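Local coordinates for protein phosphatase (Thermotoga maritima, PDB 1NF2) that probably acts as a magnesium-dependent phosphatase of the haloacid dehalogenase (HAD) family, removing phosphate from substrates held beneath a cap domain, at residues Q103-D108 with K120-H125; I63-A68 with G144-L149. One frame throughout, in Å; residues are numbered along the deposited sequence.

Contact 1: Q103-D108 with K120-H125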
loop_
_atom_site.group_PDB
_atom_site.type_symbol
_atom_site.label_atom_id
_atom_site.label_comp_id
_atom_site.label_asym_id
_atom_site.label_seq_id
_atom_site.Cartn_x
_atom_site.Cartn_y
_atom_site.Cartn_z
ATOM N N GLN A 103 9.973 10.577 10.894
ATOM C CA GLN A 103 8.768 10.052 11.510
ATOM C C GLN A 103 8.818 8.532 11.386
ATOM O O GLN A 103 9.561 7.997 10.565
ATOM C CB GLN A 103 7.546 10.614 10.791
ATOM C CG GLN A 103 7.652 10.550 9.277
ATOM C CD GLN A 103 6.500 11.253 8.585
ATOM O OE1 GLN A 103 6.257 12.439 8.813
ATOM N NE2 GLN A 103 5.784 10.525 7.731
ATOM N N ALA A 104 8.035 7.835 12.198
ATOM C CA ALA A 104 8.042 6.379 12.147
ATOM C C ALA A 104 6.643 5.774 12.182
ATOM O O ALA A 104 5.751 6.284 12.857
ATOM C CB ALA A 104 8.870 5.826 13.310
ATOM N N TYR A 105 6.469 4.680 11.446
ATOM C CA TYR A 105 5.203 3.959 11.403
ATOM C C TYR A 105 5.342 2.758 12.326
ATOM O O TYR A 105 5.992 1.773 11.981
ATOM C CB TYR A 105 4.912 3.499 9.977
ATOM C CG TYR A 105 4.442 4.612 9.069
ATOM C CD1 TYR A 105 3.095 4.954 9.001
ATOM C CD2 TYR A 105 5.342 5.321 8.275
ATOM C CE1 TYR A 105 2.650 5.970 8.161
ATOM C CE2 TYR A 105 4.908 6.341 7.430
ATOM C CZ TYR A 105 3.558 6.657 7.379
ATOM O OH TYR A 105 3.108 7.650 6.540
ATOM N N ILE A 106 4.721 2.843 13.499
ATOM C CA ILE A 106 4.818 1.775 14.484
ATOM C C ILE A 106 3.468 1.201 14.888
ATOM O O ILE A 106 2.638 1.893 15.476
ATOM C CB ILE A 106 5.525 2.291 15.752
ATOM C CG1 ILE A 106 6.932 2.772 15.384
ATOM C CG2 ILE A 106 5.551 1.209 16.820
ATOM C CD1 ILE A 106 7.600 3.554 16.481
ATOM N N ASP A 107 3.262 -0.077 14.587
ATOM C CA ASP A 107 2.012 -0.743 14.921
ATOM C C ASP A 107 0.806 0.015 14.392
ATOM O O ASP A 107 -0.197 0.177 15.086
ATOM C CB ASP A 107 1.895 -0.921 16.431
ATOM C CG ASP A 107 2.154 -2.345 16.858
ATOM O OD1 ASP A 107 1.291 -3.205 16.576
ATOM O OD2 ASP A 107 3.220 -2.609 17.458
ATOM N N ASP A 108 0.934 0.500 13.163
ATOM C CA ASP A 108 -0.139 1.218 12.487
ATOM C C ASP A 108 -0.467 2.601 13.037
ATOM O O ASP A 108 -1.618 3.033 13.002
ATOM C CB ASP A 108 -1.398 0.345 12.466
ATOM C CG ASP A 108 -2.146 0.443 11.157
ATOM O OD1 ASP A 108 -1.491 0.673 10.118
ATOM O OD2 ASP A 108 -3.382 0.274 11.165
ATOM N N LYS A 120 2.969 18.340 9.650
ATOM C CA LYS A 120 1.612 18.840 9.472
ATOM C C LYS A 120 1.156 18.721 8.017
ATOM O O LYS A 120 0.086 18.177 7.730
ATOM C CB LYS A 120 1.521 20.302 9.919
ATOM C CG LYS A 120 1.836 20.533 11.392
ATOM C CD LYS A 120 1.728 22.010 11.757
ATOM C CE LYS A 120 2.066 22.254 13.223
ATOM N NZ LYS A 120 1.140 21.544 14.157
ATOM N N SER A 121 1.981 19.224 7.106
ATOM C CA SER A 121 1.666 19.194 5.684
ATOM C C SER A 121 1.674 17.795 5.076
ATOM O O SER A 121 0.967 17.540 4.101
ATOM C CB SER A 121 2.642 20.084 4.913
ATOM O OG SER A 121 2.430 19.965 3.517
ATOM N N TYR A 122 2.476 16.888 5.630
ATOM C CA TYR A 122 2.523 15.536 5.090
ATOM C C TYR A 122 1.272 14.758 5.472
ATOM O O TYR A 122 0.687 14.067 4.639
ATOM C CB TYR A 122 3.768 14.783 5.579
ATOM C CG TYR A 122 3.708 13.290 5.300
ATOM C CD1 TYR A 122 3.084 12.416 6.197
ATOM C CD2 TYR A 122 4.202 12.764 4.107
ATOM C CE1 TYR A 122 2.947 11.057 5.909
ATOM C CE2 TYR A 122 4.072 11.408 3.809
ATOM C CZ TYR A 122 3.441 10.563 4.714
ATOM O OH TYR A 122 3.282 9.232 4.405
ATOM N N ALA A 123 0.869 14.870 6.733
ATOM C CA ALA A 123 -0.311 14.168 7.218
ATOM C C ALA A 123 -1.563 14.717 6.547
ATOM O O ALA A 123 -2.558 14.011 6.387
ATOM C CB ALA A 123 -0.423 14.316 8.727
ATOM N N ARG A 124 -1.496 15.988 6.164
ATOM C CA ARG A 124 -2.600 16.671 5.505
ATOM C C ARG A 124 -2.764 16.110 4.099
ATOM O O ARG A 124 -3.832 15.629 3.734
ATOM C CB ARG A 124 -2.295 18.169 5.436
ATOM C CG ARG A 124 -3.410 19.047 4.901
ATOM C CD ARG A 124 -2.835 20.415 4.563
ATOM N NE ARG A 124 -1.997 20.922 5.650
ATOM C CZ ARG A 124 -0.988 21.774 5.489
ATOM N NH1 ARG A 124 -0.678 22.222 4.279
ATOM N NH2 ARG A 124 -0.279 22.171 6.540
ATOM N N HIS A 125 -1.686 16.167 3.323
ATOM C CA HIS A 125 -1.699 15.684 1.949
ATOM C C HIS A 125 -1.897 14.173 1.819
ATOM O O HIS A 125 -2.551 13.718 0.883
ATOM C CB HIS A 125 -0.420 16.111 1.210
ATOM C CG HIS A 125 -0.327 17.587 0.965
ATOM N ND1 HIS A 125 -0.415 18.523 1.976
ATOM C CD2 HIS A 125 -0.114 18.288 -0.173
ATOM C CE1 HIS A 125 -0.257 19.733 1.471
ATOM N NE2 HIS A 125 -0.072 19.618 0.168
#
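Two tyrosines, Y105 from a strand and Y122 from a helix, reach out from opposite directions and join by their hydroxyls. Y122 OH donates to Y105 OH at 2.7 Å, entering at the edge of the Y105 ring and in its plane. Beside this bond the Q103 amide stands almost upright on the Y122 ring, their planes 81° apart. Its NE2 comes over one face, 3.4 Å from Y122 CE1 and offset toward the rim. Q103 CG is tucked between the backbone N and the carbonyl carbon (chi1 46°), from where the extended chain carries the amide to the ring. Y122 CG lies anti to its own N (chi1 167°), which aims the ring from the helix at the sheet. Replacing Y122 by leucine would probably leave Y105 OH without this donor and the Q103 amide without its aromatic floor. In the next shell L110 touches all three side chains, Y181 meets the Y122 ring edge-to-face, and K147 makes a cation-pi contact with Y105. The arrangement is helix-on-sheet packing, helix 117-125 against strand 102-105 of the six-stranded mixed sheet, consistent with the alpha/beta cap of Cof-type HAD phosphatases.

Contact 2: I63-A68 with G144-L149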
loop_
_atom_site.group_PDB
_atom_site.type_symbol
_atom_site.label_atom_id
_atom_site.label_comp_id
_atom_site.label_asym_id
_atom_site.label_seq_id
_atom_site.Cartn_x
_atom_site.Cartn_y
_atom_site.Cartn_z
ATOM N N ILE A 63 -4.281 -6.055 1.761
ATOM C CA ILE A 63 -2.840 -5.909 1.601
ATOM C C ILE A 63 -2.598 -4.412 1.791
ATOM O O ILE A 63 -3.133 -3.586 1.048
ATOM C CB ILE A 63 -2.358 -6.352 0.193
ATOM C CG1 ILE A 63 -2.602 -7.856 0.007
ATOM C CG2 ILE A 63 -0.861 -6.055 0.028
ATOM C CD1 ILE A 63 -2.183 -8.385 -1.345
ATOM N N ALA A 64 -1.814 -4.074 2.812
ATOM C CA ALA A 64 -1.505 -2.691 3.158
ATOM C C ALA A 64 0.009 -2.423 3.159
ATOM O O ALA A 64 0.806 -3.350 3.022
ATOM C CB ALA A 64 -2.098 -2.373 4.532
ATOM N N TYR A 65 0.397 -1.155 3.310
ATOM C CA TYR A 65 1.815 -0.781 3.321
ATOM C C TYR A 65 2.562 -1.394 2.142
ATOM O O TYR A 65 3.711 -1.821 2.276
ATOM C CB TYR A 65 2.482 -1.232 4.625
ATOM C CG TYR A 65 2.076 -0.427 5.841
ATOM C CD1 TYR A 65 2.592 0.848 6.066
ATOM C CD2 TYR A 65 1.178 -0.946 6.771
ATOM C CE1 TYR A 65 2.224 1.589 7.200
ATOM C CE2 TYR A 65 0.804 -0.219 7.897
ATOM C CZ TYR A 65 1.331 1.044 8.108
ATOM O OH TYR A 65 0.970 1.747 9.236
ATOM N N ASN A 66 1.891 -1.453 0.995
ATOM C CA ASN A 66 2.488 -1.988 -0.226
ATOM C C ASN A 66 3.082 -3.397 -0.089
ATOM O O ASN A 66 4.127 -3.706 -0.669
ATOM C CB ASN A 66 3.558 -1.015 -0.737
ATOM C CG ASN A 66 4.039 -1.358 -2.131
ATOM O OD1 ASN A 66 3.237 -1.651 -3.010
ATOM N ND2 ASN A 66 5.355 -1.314 -2.343
ATOM N N GLY A 67 2.417 -4.254 0.679
ATOM C CA GLY A 67 2.900 -5.616 0.826
ATOM C C GLY A 67 3.441 -6.053 2.175
ATOM O O GLY A 67 3.594 -7.260 2.404
ATOM N N ALA A 68 3.719 -5.102 3.068
ATOM C CA ALA A 68 4.265 -5.426 4.385
ATOM C C ALA A 68 3.214 -6.041 5.303
ATOM O O ALA A 68 3.540 -6.835 6.189
ATOM C CB ALA A 68 4.868 -4.176 5.034
ATOM N N GLY A 144 10.329 -1.766 16.917
ATOM C CA GLY A 144 10.392 -2.051 15.499
ATOM C C GLY A 144 9.470 -1.096 14.771
ATOM O O GLY A 144 8.581 -0.505 15.378
ATOM N N THR A 145 9.673 -0.943 13.472
ATOM C CA THR A 145 8.847 -0.042 12.691
ATOM C C THR A 145 8.581 -0.621 11.307
ATOM O O THR A 145 9.416 -1.349 10.760
ATOM C CB THR A 145 9.535 1.318 12.534
ATOM O OG1 THR A 145 8.703 2.197 11.775
ATOM C CG2 THR A 145 10.868 1.152 11.818
ATOM N N THR A 146 7.413 -0.302 10.751
ATOM C CA THR A 146 7.051 -0.779 9.421
ATOM C C THR A 146 7.885 0.025 8.440
ATOM O O THR A 146 8.353 -0.500 7.434
ATOM C CB THR A 146 5.552 -0.559 9.120
ATOM O OG1 THR A 146 4.763 -1.223 10.110
ATOM C CG2 THR A 146 5.197 -1.106 7.746
ATOM N N LYS A 147 8.060 1.310 8.731
ATOM C CA LYS A 147 8.886 2.148 7.881
ATOM C C LYS A 147 9.214 3.508 8.483
ATOM O O LYS A 147 8.568 3.969 9.421
ATOM C CB LYS A 147 8.260 2.326 6.495
ATOM C CG LYS A 147 7.009 3.161 6.433
ATOM C CD LYS A 147 6.604 3.344 4.976
ATOM C CE LYS A 147 5.254 4.026 4.830
ATOM N NZ LYS A 147 4.812 4.015 3.405
ATOM N N LEU A 148 10.248 4.127 7.928
ATOM C CA LEU A 148 10.710 5.427 8.377
ATOM C C LEU A 148 10.556 6.359 7.204
ATOM O O LEU A 148 10.632 5.937 6.051
ATOM C CB LEU A 148 12.187 5.351 8.794
ATOM C CG LEU A 148 12.431 4.398 9.966
ATOM C CD1 LEU A 148 13.928 4.187 10.181
ATOM C CD2 LEU A 148 11.779 4.960 11.213
ATOM N N LEU A 149 10.331 7.627 7.499
ATOM C CA LEU A 149 10.168 8.605 6.448
ATOM C C LEU A 149 10.839 9.901 6.860
ATOM O O LEU A 149 10.657 10.374 7.978
ATOM C CB LEU A 149 8.677 8.835 6.181
ATOM C CG LEU A 149 8.303 9.737 5.003
ATOM C CD1 LEU A 149 6.858 9.489 4.613
ATOM C CD2 LEU A 149 8.520 11.194 5.369
HETATM O O HOH W 1 2.749 0.356 10.862
#
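The meeting of catalytic core and cap in a HAD phosphatase is illustrated here by Y65, from the turn after core strand 62-64, packing on T146, next to K147 in the cap segment 144-149. T146 CG2 sits over one face of the Y65 ring in a CH-pi contact, 3.9 Å from the ring centroid and 20° off its normal. Its nearest carbons are CG and CD1 of Y65, so the methyl is offset toward the root of the ring. The same methyl also meets A68 CB at 4.1 Å, so that two residues of the turn close on one threonine branch. With CG2 anti to the backbone N and OG1 beside it (chi1 -58°), T146 divides its branches: carbon to the ring, oxygen to a water 2.7 Å from OG1. This water also gives a weak hydrogen bond to Y65 OH, 2.8 Å away, whose stronger partner is D108 OD1. Near the plane of the ring, K147 CE comes to 4.3 Å from Y65 CD1; the ammonium itself is salt-bridged to E183. The turn takes left-handed backbone angles at Y65 and N66 and is closed by a 3.0 Å bond from G67 N to A64 O. The K147 side chain is about 13 Å from the bound magnesium ion. Behind the turn, I63 packs on helices 191-202 and 216-222 and N66 touches the same two helices, while across the interface L148 and L149 lie against strand 102-105 in the cap sheet.

How the contacts relate
Both contacts are buried, yet they do different work. Contact 1 is internal to the cap, fastening a helix to its sheet through a hydroxyl-hydroxyl bond and an amide over a ring; contact 2 spans cap and core, with a methyl on an aromatic face and a bridging water, and lies nearer the centre of the chain. They share the cap sheet, where strands 102-105 and 147-151 are antiparallel neighbours. Y105 O probably accepts hydrogen bonds from both T145 OG1 and T146 N, and the Y122 ring packs on L149. A further point of touch is I106 CG1, which packs on G144 O.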